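Local coordinates for protein Cyp101j2 (Sphingobium yanoikuyae, PDB 5KYO) that probably hydroxylates 1,8-cineole, acting as a haem-dependent cytochrome P450 monooxygenase, at residues 160-163 against 164-167; 180-183 against 184-188; 253-256 against 257-261; 387-390 against 391-395. All blocks are in the same frame, centred on the assembly; numbering follows the deposited sequence.

Contact 1. Residues 160-163 against 164-167; sequences LIEG and FRPK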
ATOM      1  N   LEU A 160      11.673  10.832  16.769  1.00 13.80           N
ATOM      2  CA  LEU A 160      11.743   9.395  16.959  1.00 13.79           C
ATOM      3  C   LEU A 160      13.188   8.914  16.924  1.00 15.30           C
ATOM      4  O   LEU A 160      13.597   8.138  17.777  1.00 16.32           O
ATOM      5  CB  LEU A 160      10.907   8.673  15.900  1.00 18.06           C
ATOM      6  CG  LEU A 160       9.397   8.981  15.989  1.00 13.82           C
ATOM      7  CD1 LEU A 160       8.692   8.550  14.723  1.00 17.03           C
ATOM      8  CD2 LEU A 160       8.790   8.266  17.185  1.00 13.80           C
ATOM      9  N   ILE A 161      13.953   9.384  15.948  1.00 13.79           N
ATOM     10  CA  ILE A 161      15.350   8.958  15.812  1.00 13.79           C
ATOM     11  C   ILE A 161      16.171   9.403  17.004  1.00 18.17           C
ATOM     12  O   ILE A 161      16.982   8.636  17.515  1.00 13.74           O
ATOM     13  CB  ILE A 161      15.977   9.520  14.511  1.00 13.82           C
ATOM     14  CG1 ILE A 161      15.253   8.926  13.283  1.00 13.84           C
ATOM     15  CG2 ILE A 161      17.492   9.311  14.499  1.00 14.47           C
ATOM     16  CD1 ILE A 161      15.483   9.692  12.000  1.00 13.88           C
ATOM     17  N   GLU A 162      15.984  10.645  17.464  1.00 13.76           N
ATOM     18  CA  GLU A 162      16.812  11.081  18.582  1.00 16.35           C
ATOM     19  C   GLU A 162      16.461  10.289  19.834  1.00 18.68           C
ATOM     20  O   GLU A 162      17.312  10.078  20.709  1.00 18.25           O
ATOM     21  CB  GLU A 162      16.669  12.580  18.819  1.00 15.96           C
ATOM     22  CG  GLU A 162      17.302  13.393  17.728  1.00 17.89           C
ATOM     23  CD  GLU A 162      18.807  13.183  17.637  1.00 21.88           C
ATOM     24  OE1 GLU A 162      19.441  12.821  18.654  1.00 24.67           O
ATOM     25  OE2 GLU A 162      19.358  13.395  16.542  1.00 29.75           O
ATOM     26  N   GLY A 163      15.217   9.818  19.881  1.00 13.72           N
ATOM     27  CA  GLY A 163      14.723   8.989  20.965  1.00 13.70           C
ATOM     28  C   GLY A 163      15.537   7.725  21.180  1.00 18.96           C
ATOM     29  O   GLY A 163      15.992   7.468  22.291  1.00 18.77           O
ATOM     30  N   PHE A 164      15.741   6.932  20.128  1.00 15.45           N
ATOM     31  CA  PHE A 164      16.420   5.658  20.309  1.00 19.01           C
ATOM     32  C   PHE A 164      17.887   5.639  19.885  1.00 13.68           C
ATOM     33  O   PHE A 164      18.557   4.633  20.077  1.00 14.64           O
ATOM     34  CB  PHE A 164      15.666   4.517  19.591  1.00 13.69           C
ATOM     35  CG  PHE A 164      15.229   4.816  18.164  1.00 13.72           C
ATOM     36  CD1 PHE A 164      16.152   4.951  17.138  1.00 13.74           C
ATOM     37  CD2 PHE A 164      13.878   4.887  17.849  1.00 14.80           C
ATOM     38  CE1 PHE A 164      15.738   5.199  15.825  1.00 13.76           C
ATOM     39  CE2 PHE A 164      13.454   5.131  16.548  1.00 17.73           C
ATOM     40  CZ  PHE A 164      14.379   5.290  15.535  1.00 16.72           C
ATOM     41  N   ARG A 165      18.366   6.728  19.294  1.00 14.99           N
ATOM     42  CA  ARG A 165      19.754   6.799  18.830  1.00 13.70           C
ATOM     43  C   ARG A 165      20.780   6.401  19.906  1.00 13.67           C
ATOM     44  O   ARG A 165      21.707   5.625  19.612  1.00 13.67           O
ATOM     45  CB  ARG A 165      20.060   8.215  18.292  1.00 13.71           C
ATOM     46  CG  ARG A 165      21.465   8.363  17.659  1.00 13.72           C
ATOM     47  CD  ARG A 165      21.695   9.799  17.175  1.00 13.74           C
ATOM     48  NE  ARG A 165      22.942   9.959  16.412  1.00 20.63           N
ATOM     49  CZ  ARG A 165      24.122  10.240  16.956  1.00 22.75           C
ATOM     50  NH1 ARG A 165      24.235  10.372  18.278  1.00 17.14           N
ATOM     51  NH2 ARG A 165      25.200  10.356  16.182  1.00 20.43           N
ATOM     52  N   PRO A 166      20.625   6.899  21.148  1.00 13.66           N
ATOM     53  CA  PRO A 166      21.665   6.549  22.124  1.00 21.61           C
ATOM     54  C   PRO A 166      21.633   5.094  22.565  1.00 23.54           C
ATOM     55  O   PRO A 166      22.576   4.669  23.225  1.00 16.44           O
ATOM     56  CB  PRO A 166      21.378   7.476  23.314  1.00 19.64           C
ATOM     57  CG  PRO A 166      19.994   7.971  23.132  1.00 21.70           C
ATOM     58  CD  PRO A 166      19.717   7.955  21.654  1.00 14.86           C
ATOM     59  N   LYS A 167      20.585   4.359  22.201  1.00 17.86           N
ATOM     60  CA  LYS A 167      20.459   2.943  22.573  1.00 16.23           C
ATOM     61  C   LYS A 167      21.263   2.026  21.676  1.00 19.47           C
ATOM     62  O   LYS A 167      21.541   0.895  22.057  1.00 13.62           O
ATOM     63  CB  LYS A 167      18.994   2.508  22.542  1.00 16.92           C
ATOM     64  CG  LYS A 167      18.113   3.251  23.522  1.00 16.73           C
ATOM     65  CD  LYS A 167      16.646   2.845  23.350  1.00 27.62           C
ATOM     66  CE  LYS A 167      15.739   3.672  24.227  1.00 35.04           C
ATOM     67  NZ  LYS A 167      14.300   3.318  24.055  1.00 42.32           N
TER
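The carbonyl of Leu-160 meets Phe-164 twice over. Its oxygen receives a weak hydrogen bond from Phe-164 N at 3.4 Å, and it also lies over one face of the phenyl ring, 3.2 Å above the plane and offset toward the rim. Ile-161 CA joins it on that face as a CH-pi contact, 4.1 Å from the ring centroid. The torsion behind this fold-back (chi1 47°) sets Phe-164 CG between its own backbone N and carbonyl carbon, which turns the ring back over the last helical turn. One residue on, Arg-165 N reaches Ile-161 O at 3.0 Å through a bent N-H (137°). Pro-166 has no N-H to carry the series further, and its CD comes to rest 3.3 Å from Glu-162 O instead. The chain then tightens into a 3-10 turn, where Lys-167 N bonds to Phe-164 O, while Arg-165 O accepts from Trp-428 NE1. The charged ends look elsewhere: Glu-162 and Arg-165 run side by side, yet both are engaged by Arg-399, the carboxylate through a salt bridge to its NE and Arg-165 NE through a bond to its carbonyl. Helix 149-164 thus ends where proline withdraws a donor, an aromatic ring covers a weakly bonded carbonyl, and a salt bridge and a hydrogen bond, both to Arg-399, tie the exposed side to the end of helix 382-399.

Contact 2. Residues 180-183 against 184-188; sequences LPVR and IFMRI
Ile-184 packs back on Leu-180 through one branch: its CG1 lies 3.3 Å from Leu-180 O, and its CD1 continues alongside to 4.2 Å from Leu-180 CB. With chi1 at -66° CG1 stands opposite the carbonyl carbon, which directs this arm down the helix toward the preceding turn. The same oxygen takes the Ile-184 N-H at 3.1 Å. A second close spot lies at Val-182, whose oxygen accepts from Met-186 N at 2.9 Å and has Met-186 CG only 3.1 Å away. The thioether arm then passes obliquely by the valine, SD to Val-182 CG1 4.2 Å. Between these two, Phe-185 N bonds Pro-181 O almost straight (167°), while the Phe-185 side chain leads away from the preceding turn and comes within about 6 Å of the haem. The other flank is slacker. Arg-187 N reaches Arg-183 O at 3.3 Å through a bent N-H; within this stretch Arg-187 only brings CB and CG near that carbonyl, its side chain also touching Val-152 and Val-193. Arg-183, partly exposed, extends its chain so that NH1 bonds Gln-179 O. Leu-196 of helix 196-206 covers Val-182 and Met-186, helix 149-164 packs against Leu-180 and Ile-184 and borders both arginines, and helix 382-399 meets that leucine-isoleucine side as well, so helix 181-188 is held among three others in the helical P450 fold.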
ATOM      1  N   LEU A 180       4.539   6.671  12.438  1.00 13.94           N
ATOM      2  CA  LEU A 180       4.429   7.774  11.483  1.00 17.75           C
ATOM      3  C   LEU A 180       3.017   8.014  10.889  1.00 18.32           C
ATOM      4  O   LEU A 180       2.530   9.146  10.904  1.00 14.02           O
ATOM      5  CB  LEU A 180       5.429   7.560  10.333  1.00 13.99           C
ATOM      6  CG  LEU A 180       6.918   7.665  10.673  1.00 19.09           C
ATOM      7  CD1 LEU A 180       7.767   7.245   9.470  1.00 19.24           C
ATOM      8  CD2 LEU A 180       7.236   9.094  11.095  1.00 18.56           C
ATOM      9  N   PRO A 181       2.371   6.971  10.325  1.00 14.02           N
ATOM     10  CA  PRO A 181       1.264   7.359   9.426  1.00 14.06           C
ATOM     11  C   PRO A 181      -0.008   7.931  10.070  1.00 19.08           C
ATOM     12  O   PRO A 181      -0.696   8.724   9.414  1.00 15.83           O
ATOM     13  CB  PRO A 181       0.921   6.051   8.697  1.00 14.08           C
ATOM     14  CG  PRO A 181       2.161   5.207   8.805  1.00 19.57           C
ATOM     15  CD  PRO A 181       2.766   5.555  10.140  1.00 17.82           C
ATOM     16  N   VAL A 182      -0.347   7.524  11.285  1.00 16.33           N
ATOM     17  CA  VAL A 182      -1.580   8.025  11.876  1.00 16.60           C
ATOM     18  C   VAL A 182      -1.357   9.481  12.254  1.00 14.32           C
ATOM     19  O   VAL A 182      -2.199  10.349  11.975  1.00 14.07           O
ATOM     20  CB  VAL A 182      -2.032   7.196  13.089  1.00 17.27           C
ATOM     21  CG1 VAL A 182      -3.476   7.581  13.465  1.00 14.03           C
ATOM     22  CG2 VAL A 182      -2.015   5.737  12.738  1.00 16.60           C
ATOM     23  N   ARG A 183      -0.204   9.760  12.848  1.00 14.01           N
ATOM     24  CA  ARG A 183       0.174  11.134  13.167  1.00 17.87           C
ATOM     25  C   ARG A 183       0.180  12.047  11.934  1.00 16.11           C
ATOM     26  O   ARG A 183      -0.239  13.188  12.015  1.00 15.83           O
ATOM     27  CB  ARG A 183       1.554  11.172  13.843  1.00 15.47           C
ATOM     28  CG  ARG A 183       1.586  10.611  15.252  1.00 14.83           C
ATOM     29  CD  ARG A 183       2.933  10.931  15.896  1.00 14.82           C
ATOM     30  NE  ARG A 183       2.970  10.652  17.326  1.00 21.01           N
ATOM     31  CZ  ARG A 183       3.278   9.473  17.853  1.00 30.53           C
ATOM     32  NH1 ARG A 183       3.568   8.441  17.058  1.00 24.72           N
ATOM     33  NH2 ARG A 183       3.283   9.324  19.173  1.00 27.66           N
ATOM     34  N   ILE A 184       0.648  11.553  10.796  1.00 14.06           N
ATOM     35  CA  ILE A 184       0.662  12.373   9.585  1.00 18.57           C
ATOM     36  C   ILE A 184      -0.766  12.598   9.064  1.00 14.13           C
ATOM     37  O   ILE A 184      -1.127  13.709   8.659  1.00 14.16           O
ATOM     38  CB  ILE A 184       1.509  11.730   8.496  1.00 19.17           C
ATOM     39  CG1 ILE A 184       2.981  11.714   8.933  1.00 22.22           C
ATOM     40  CG2 ILE A 184       1.344  12.460   7.144  1.00 16.39           C
ATOM     41  CD1 ILE A 184       3.873  10.789   8.060  1.00 21.64           C
ATOM     42  N   PHE A 185      -1.556  11.531   9.048  1.00 14.14           N
ATOM     43  CA  PHE A 185      -2.964  11.649   8.680  1.00 18.35           C
ATOM     44  C   PHE A 185      -3.659  12.710   9.531  1.00 17.93           C
ATOM     45  O   PHE A 185      -4.424  13.541   9.017  1.00 17.43           O
ATOM     46  CB  PHE A 185      -3.670  10.306   8.825  1.00 14.17           C
ATOM     47  CG  PHE A 185      -5.166  10.403   8.706  1.00 21.04           C
ATOM     48  CD1 PHE A 185      -5.775  10.435   7.457  1.00 21.55           C
ATOM     49  CD2 PHE A 185      -5.957  10.495   9.838  1.00 22.41           C
ATOM     50  CE1 PHE A 185      -7.165  10.538   7.346  1.00 20.49           C
ATOM     51  CE2 PHE A 185      -7.347  10.602   9.727  1.00 24.53           C
ATOM     52  CZ  PHE A 185      -7.936  10.618   8.483  1.00 18.77           C
ATOM     53  N   MET A 186      -3.391  12.687  10.832  1.00 15.18           N
ATOM     54  CA  MET A 186      -4.093  13.552  11.765  1.00 15.82           C
ATOM     55  C   MET A 186      -3.748  15.018  11.525  1.00 18.31           C
ATOM     56  O   MET A 186      -4.542  15.903  11.838  1.00 14.15           O
ATOM     57  CB  MET A 186      -3.773  13.152  13.199  1.00 16.66           C
ATOM     58  CG  MET A 186      -4.357  11.794  13.594  1.00 14.07           C
ATOM     59  SD  MET A 186      -3.894  11.323  15.268  1.00 19.71           S
ATOM     60  CE  MET A 186      -4.780  12.543  16.229  1.00 33.88           C
ATOM     61  N   ARG A 187      -2.564  15.284  10.974  1.00 14.13           N
ATOM     62  CA  ARG A 187      -2.206  16.669  10.665  1.00 18.41           C
ATOM     63  C   ARG A 187      -2.859  17.094   9.341  1.00 20.67           C
ATOM     64  O   ARG A 187      -3.176  18.268   9.130  1.00 21.58           O
ATOM     65  CB  ARG A 187      -0.678  16.830  10.607  1.00 20.52           C
ATOM     66  CG  ARG A 187       0.001  16.850  11.971  1.00 30.32           C
ATOM     67  CD  ARG A 187      -0.466  18.049  12.803  1.00 39.11           C
ATOM     68  NE  ARG A 187      -0.004  17.984  14.192  1.00 50.85           N
ATOM     69  CZ  ARG A 187       1.198  18.381  14.606  1.00 55.01           C
ATOM     70  NH1 ARG A 187       2.074  18.881  13.743  1.00 53.45           N
ATOM     71  NH2 ARG A 187       1.527  18.288  15.892  1.00 53.57           N
ATOM     72  N   ILE A 188      -3.064  16.130   8.450  1.00 16.26           N
ATOM     73  CA  ILE A 188      -3.686  16.397   7.160  1.00 18.76           C
ATOM     74  C   ILE A 188      -5.155  16.813   7.365  1.00 21.03           C
ATOM     75  O   ILE A 188      -5.649  17.786   6.761  1.00 16.12           O
ATOM     76  CB  ILE A 188      -3.591  15.166   6.242  1.00 14.28           C
ATOM     77  CG1 ILE A 188      -2.152  15.076   5.679  1.00 16.67           C
ATOM     78  CG2 ILE A 188      -4.659  15.236   5.106  1.00 15.24           C
ATOM     79  CD1 ILE A 188      -1.800  13.733   5.072  1.00 18.60           C
TER

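Contact 3. Residues 253-256 against 257-261; sequences RPLT and DIEAE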
ATOM      1  N   ARG A 253     -23.057  18.465  -6.462  1.00 35.68           N
ATOM      2  CA  ARG A 253     -23.690  18.461  -5.150  1.00 26.16           C
ATOM      3  C   ARG A 253     -22.624  18.280  -4.083  1.00 30.99           C
ATOM      4  O   ARG A 253     -21.595  17.620  -4.323  1.00 33.08           O
ATOM      5  CB  ARG A 253     -24.723  17.337  -5.037  1.00 31.15           C
ATOM      6  CG  ARG A 253     -24.144  15.955  -5.368  1.00 35.94           C
ATOM      7  CD  ARG A 253     -24.841  14.827  -4.602  1.00 43.27           C
ATOM      8  NE  ARG A 253     -24.229  13.517  -4.853  1.00 45.41           N
ATOM      9  CZ  ARG A 253     -23.296  12.960  -4.083  1.00 42.12           C
ATOM     10  NH1 ARG A 253     -22.853  13.595  -2.999  1.00 35.17           N
ATOM     11  NH2 ARG A 253     -22.802  11.766  -4.392  1.00 36.77           N
ATOM     12  N   PRO A 254     -22.856  18.850  -2.897  1.00 25.40           N
ATOM     13  CA  PRO A 254     -21.931  18.630  -1.781  1.00 19.51           C
ATOM     14  C   PRO A 254     -21.742  17.148  -1.420  1.00 23.88           C
ATOM     15  O   PRO A 254     -22.578  16.306  -1.743  1.00 25.51           O
ATOM     16  CB  PRO A 254     -22.602  19.382  -0.628  1.00 28.24           C
ATOM     17  CG  PRO A 254     -23.359  20.464  -1.292  1.00 32.38           C
ATOM     18  CD  PRO A 254     -23.855  19.887  -2.591  1.00 30.32           C
ATOM     19  N   LEU A 255     -20.648  16.831  -0.745  1.00 22.77           N
ATOM     20  CA  LEU A 255     -20.509  15.498  -0.162  1.00 21.62           C
ATOM     21  C   LEU A 255     -21.445  15.360   1.028  1.00 18.44           C
ATOM     22  O   LEU A 255     -21.660  16.315   1.768  1.00 17.35           O
ATOM     23  CB  LEU A 255     -19.067  15.229   0.298  1.00 19.23           C
ATOM     24  CG  LEU A 255     -17.939  14.965  -0.693  1.00 27.72           C
ATOM     25  CD1 LEU A 255     -16.634  14.732   0.063  1.00 24.52           C
ATOM     26  CD2 LEU A 255     -18.262  13.774  -1.547  1.00 20.12           C
ATOM     27  N   THR A 256     -21.982  14.163   1.219  1.00 21.54           N
ATOM     28  CA  THR A 256     -22.698  13.833   2.440  1.00 21.53           C
ATOM     29  C   THR A 256     -21.705  13.490   3.534  1.00 21.15           C
ATOM     30  O   THR A 256     -20.545  13.176   3.245  1.00 24.65           O
ATOM     31  CB  THR A 256     -23.647  12.640   2.237  1.00 18.60           C
ATOM     32  OG1 THR A 256     -22.868  11.456   2.038  1.00 20.17           O
ATOM     33  CG2 THR A 256     -24.547  12.871   1.021  1.00 20.20           C
ATOM     34  N   ASP A 257     -22.155  13.541   4.787  1.00 14.70           N
ATOM     35  CA  ASP A 257     -21.347  13.078   5.900  1.00 20.01           C
ATOM     36  C   ASP A 257     -20.821  11.652   5.702  1.00 22.48           C
ATOM     37  O   ASP A 257     -19.652  11.366   5.981  1.00 16.69           O
ATOM     38  CB  ASP A 257     -22.142  13.147   7.181  1.00 16.50           C
ATOM     39  CG  ASP A 257     -22.123  14.524   7.781  1.00 20.40           C
ATOM     40  OD1 ASP A 257     -21.721  15.465   7.051  1.00 18.66           O
ATOM     41  OD2 ASP A 257     -22.490  14.649   8.973  1.00 18.27           O
ATOM     42  N   ILE A 258     -21.696  10.767   5.228  1.00 19.04           N
ATOM     43  CA  ILE A 258     -21.332   9.375   4.971  1.00 24.48           C
ATOM     44  C   ILE A 258     -20.124   9.299   4.031  1.00 17.53           C
ATOM     45  O   ILE A 258     -19.150   8.610   4.318  1.00 19.47           O
ATOM     46  CB  ILE A 258     -22.509   8.587   4.369  1.00 26.13           C
ATOM     47  CG1 ILE A 258     -23.595   8.367   5.417  1.00 23.30           C
ATOM     48  CG2 ILE A 258     -22.037   7.245   3.833  1.00 24.05           C
ATOM     49  CD1 ILE A 258     -23.236   7.342   6.477  1.00 29.41           C
ATOM     50  N   GLU A 259     -20.188  10.035   2.923  1.00 17.60           N
ATOM     51  CA  GLU A 259     -19.123  10.023   1.924  1.00 17.52           C
ATOM     52  C   GLU A 259     -17.799  10.574   2.464  1.00 16.80           C
ATOM     53  O   GLU A 259     -16.732  10.019   2.194  1.00 16.96           O
ATOM     54  CB  GLU A 259     -19.559  10.809   0.686  1.00 19.12           C
ATOM     55  CG  GLU A 259     -20.515  10.038  -0.216  1.00 30.66           C
ATOM     56  CD  GLU A 259     -21.240  10.917  -1.217  1.00 30.19           C
ATOM     57  OE1 GLU A 259     -21.286  12.160  -1.021  1.00 22.69           O
ATOM     58  OE2 GLU A 259     -21.787  10.356  -2.193  1.00 23.48           O
ATOM     59  N   ALA A 260     -17.864  11.669   3.210  1.00 18.28           N
ATOM     60  CA  ALA A 260     -16.669  12.256   3.791  1.00 20.38           C
ATOM     61  C   ALA A 260     -16.069  11.335   4.856  1.00 16.97           C
ATOM     62  O   ALA A 260     -14.851  11.220   4.962  1.00 19.71           O
ATOM     63  CB  ALA A 260     -16.981  13.633   4.382  1.00 17.16           C
ATOM     64  N   GLU A 261     -16.929  10.676   5.636  1.00 16.60           N
ATOM     65  CA  GLU A 261     -16.461   9.730   6.645  1.00 18.89           C
ATOM     66  C   GLU A 261     -15.754   8.553   5.968  1.00 20.52           C
ATOM     67  O   GLU A 261     -14.673   8.136   6.399  1.00 20.25           O
ATOM     68  CB  GLU A 261     -17.630   9.221   7.503  1.00 20.51           C
ATOM     69  CG  GLU A 261     -18.171  10.226   8.478  1.00 29.28           C
ATOM     70  CD  GLU A 261     -19.642  10.002   8.799  1.00 30.31           C
ATOM     71  OE1 GLU A 261     -20.220   8.971   8.385  1.00 24.60           O
ATOM     72  OE2 GLU A 261     -20.211  10.876   9.474  1.00 23.96           O
TER
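Glu-259 turns back from the first turn of helix 257-270 to hold Thr-256 and Arg-253. Its CB sits 3.6 Å from Thr-256 OG1, and CG passes the same hydroxyl oxygen at a like distance. The chain beyond is extended and delivers the carboxylate to two partners at once. OE1 accepts from Thr-256 N at 3.1 Å, met on the anti side and 30° out of the carboxylate plane; its syn lone pair takes Arg-253 NH1 at 2.9 Å. OE2 completes an end-on, two-pronged salt bridge with Arg-253 NH2, 2.8 Å apart, the two flat groups nearly coplanar. The threonine answers in kind: OG1, placed between its backbone N and carbonyl carbon (chi1 69°), accepts from Glu-259 N at 3.2 Å. This reciprocal pair is a capping box, with Thr-256 as N-cap. Arg-253 NH1 also bonds Pro-254 O, which probably helps to fix the guanidinium, and Leu-255 CD2 lies 3.5 Å from Glu-259 OE1. Phe-133 of helix 131-140 packs on both Arg-253 and Glu-259. The glutamate, buried, thus has both oxygens satisfied, and its negative charge at the amino end of the helix is probably favoured by the helix dipole as well as by the arginine.

Contact 4. Residues 387-390 against 391-395; sequences MEMK and VVLRE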
ATOM      1  N   MET A 387       7.141  11.924  -0.436  1.00 16.92           N
ATOM      2  CA  MET A 387       7.588  12.974   0.497  1.00 16.75           C
ATOM      3  C   MET A 387       8.055  12.369   1.817  1.00 17.67           C
ATOM      4  O   MET A 387       9.110  12.752   2.329  1.00 17.28           O
ATOM      5  CB  MET A 387       6.506  14.028   0.778  1.00 15.27           C
ATOM      6  CG  MET A 387       6.800  14.895   2.039  1.00 15.94           C
ATOM      7  SD  MET A 387       5.331  15.836   2.587  1.00 32.30           S
ATOM      8  CE  MET A 387       5.107  16.884   1.151  1.00 18.35           C
ATOM      9  N   GLU A 388       7.274  11.427   2.352  1.00 19.80           N
ATOM     10  CA  GLU A 388       7.631  10.710   3.578  1.00 17.03           C
ATOM     11  C   GLU A 388       8.971   9.967   3.445  1.00 16.37           C
ATOM     12  O   GLU A 388       9.821  10.087   4.302  1.00 14.14           O
ATOM     13  CB  GLU A 388       6.552   9.696   3.960  1.00 22.24           C
ATOM     14  CG  GLU A 388       5.250  10.281   4.462  1.00 28.11           C
ATOM     15  CD  GLU A 388       4.157   9.231   4.480  1.00 35.47           C
ATOM     16  OE1 GLU A 388       4.406   8.129   3.948  1.00 38.13           O
ATOM     17  OE2 GLU A 388       3.065   9.488   5.022  1.00 37.57           O
ATOM     18  N   MET A 389       9.136   9.215   2.362  1.00 16.16           N
ATOM     19  CA  MET A 389      10.366   8.459   2.124  0.50 14.19           C
ATOM     20  C   MET A 389      11.592   9.363   2.100  1.00 16.39           C
ATOM     21  O   MET A 389      12.608   9.052   2.708  1.00 15.98           O
ATOM     22  CB  MET A 389      10.269   7.689   0.806  0.50 17.02           C
ATOM     23  CG  MET A 389      11.473   6.808   0.521  0.50 24.78           C
ATOM     24  SD  MET A 389      11.770   5.613   1.833  0.50 40.04           S
ATOM     25  CE  MET A 389      10.176   4.795   1.916  0.50 14.18           C
ATOM     26  N   LYS A 390      11.474  10.485   1.395  1.00 18.07           N
ATOM     27  CA  LYS A 390      12.565  11.436   1.272  1.00 18.43           C
ATOM     28  C   LYS A 390      13.000  11.998   2.618  1.00 18.89           C
ATOM     29  O   LYS A 390      14.200  12.045   2.938  1.00 14.16           O
ATOM     30  CB  LYS A 390      12.165  12.585   0.342  1.00 26.21           C
ATOM     31  CG  LYS A 390      13.330  13.491  -0.027  1.00 27.19           C
ATOM     32  CD  LYS A 390      12.848  14.675  -0.849  1.00 35.77           C
ATOM     33  CE  LYS A 390      11.920  15.570  -0.041  1.00 41.19           C
ATOM     34  NZ  LYS A 390      11.552  16.791  -0.804  1.00 46.46           N
ATOM     35  N   VAL A 391      12.033  12.447   3.406  1.00 17.82           N
ATOM     36  CA  VAL A 391      12.360  13.042   4.699  1.00 14.13           C
ATOM     37  C   VAL A 391      12.975  11.983   5.603  1.00 14.09           C
ATOM     38  O   VAL A 391      13.938  12.243   6.343  1.00 14.06           O
ATOM     39  CB  VAL A 391      11.113  13.660   5.375  1.00 15.13           C
ATOM     40  CG1 VAL A 391      11.464  14.162   6.759  1.00 14.08           C
ATOM     41  CG2 VAL A 391      10.582  14.787   4.523  1.00 20.50           C
ATOM     42  N   VAL A 392      12.441  10.768   5.521  1.00 14.08           N
ATOM     43  CA  VAL A 392      12.898   9.721   6.412  1.00 18.19           C
ATOM     44  C   VAL A 392      14.335   9.342   6.078  1.00 17.95           C
ATOM     45  O   VAL A 392      15.166   9.210   6.974  1.00 14.01           O
ATOM     46  CB  VAL A 392      11.984   8.465   6.355  1.00 14.05           C
ATOM     47  CG1 VAL A 392      12.685   7.253   6.960  1.00 14.01           C
ATOM     48  CG2 VAL A 392      10.661   8.749   7.089  1.00 19.69           C
ATOM     49  N   LEU A 393      14.613   9.181   4.786  1.00 14.08           N
ATOM     50  CA  LEU A 393      15.940   8.828   4.326  1.00 14.08           C
ATOM     51  C   LEU A 393      16.909   9.945   4.713  1.00 20.67           C
ATOM     52  O   LEU A 393      17.992   9.675   5.192  1.00 14.05           O
ATOM     53  CB  LEU A 393      15.957   8.613   2.818  1.00 14.13           C
ATOM     54  CG  LEU A 393      15.349   7.283   2.340  1.00 14.41           C
ATOM     55  CD1 LEU A 393      15.150   7.333   0.842  1.00 16.64           C
ATOM     56  CD2 LEU A 393      16.224   6.116   2.722  1.00 14.12           C
ATOM     57  N   ARG A 394      16.500  11.195   4.521  1.00 18.71           N
ATOM     58  CA  ARG A 394      17.413  12.309   4.783  1.00 19.40           C
ATOM     59  C   ARG A 394      17.729  12.441   6.265  1.00 24.06           C
ATOM     60  O   ARG A 394      18.890  12.570   6.644  1.00 14.03           O
ATOM     61  CB  ARG A 394      16.840  13.628   4.258  1.00 18.54           C
ATOM     62  CG  ARG A 394      16.827  13.724   2.742  1.00 49.12           C
ATOM     63  CD  ARG A 394      16.413  15.105   2.253  1.00 55.15           C
ATOM     64  NE  ARG A 394      16.132  15.121   0.819  1.00 55.40           N
ATOM     65  CZ  ARG A 394      15.953  16.228   0.105  1.00 51.02           C
ATOM     66  NH1 ARG A 394      16.035  17.415   0.687  1.00 43.75           N
ATOM     67  NH2 ARG A 394      15.703  16.147  -1.197  1.00 54.29           N
ATOM     68  N   GLU A 395      16.704  12.437   7.110  1.00 15.50           N
ATOM     69  CA  GLU A 395      16.954  12.544   8.551  1.00 17.73           C
ATOM     70  C   GLU A 395      17.615  11.309   9.162  1.00 14.38           C
ATOM     71  O   GLU A 395      18.362  11.442  10.123  1.00 13.93           O
ATOM     72  CB  GLU A 395      15.660  12.844   9.304  1.00 13.97           C
ATOM     73  CG  GLU A 395      14.999  14.131   8.852  1.00 14.00           C
ATOM     74  CD  GLU A 395      15.880  15.364   9.056  1.00 26.58           C
ATOM     75  OE1 GLU A 395      16.782  15.334   9.918  1.00 22.76           O
ATOM     76  OE2 GLU A 395      15.660  16.369   8.358  1.00 29.28           O
TER
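Arg-394 N donates to Lys-390 O at 2.9 Å, among the shortest bonds here, and the same oxygen has Arg-394 CG 3.1 Å away. Beyond the backbone the two long side chains run side by side and point the same way. Lys-390 first goes out straight, then kinks at chi3 (65°), which carries its methylenes over one face of the Arg-394 guanidinium: CD lies 3.2 Å from Arg-394 NH2, and CE stands 3.9 Å above the plane, offset toward the rim. This packing brings Lys-390 NZ to 4.2 Å from Arg-394 NH2, a like-charge approach that could make the lysine slightly easier to deprotonate. Each nitrogen has its own weak, long ion pair, with Glu-150 and Asp-304 respectively, which probably eases the cost. The helix concerned, 382-399, follows the cysteine-ligand loop of the P450 fold and corresponds to helix L of the family; toward its start, the side chain of Glu-388 comes within about 5 Å of the haem. On the buried side, methyl groups also lie close to carbonyls of the previous turn. Val-391 CG2 touches Met-387 O at 3.3 Å, and Val-392 CG2 touches Glu-388 O at 3.2 Å, both methyls set opposite the carbonyl carbon of their own residue and leaning back on the previous turn. Leu-393 N bonds Met-389 O with little bend (164°). The side chains of that pair also meet, although Met-389 occupies two conformers and the detail is therefore doubtful. Leu-307 of helix 303-313 lies against Met-389 and Lys-390, while Phe-283 of helix 273-288 lies against Val-392.

How the contacts relate
Along the chain the four contacts come in series. Three of them gather in one helical region: contact 4 lies about 15 Å from contact 2 and 17 Å from contact 1, centre to centre, and contacts 1 and 2 are about 21 Å apart. All three touch, through Leu-160 on Leu-180, Ile-161 on the Glu-395 backbone, and Ile-184 and Leu-180 on helix 382-399. Helices 149-164, 181-188 and 382-399 thus pack together, contact 1 outermost and contacts 2 and 4 near the haem. Contact 3 touches none of them, though its nearest atoms come within about 7 Å of contact 2; it starts helix 257-270, which with 273-288 probably forms the family's kinked helix I, reaching contact 4.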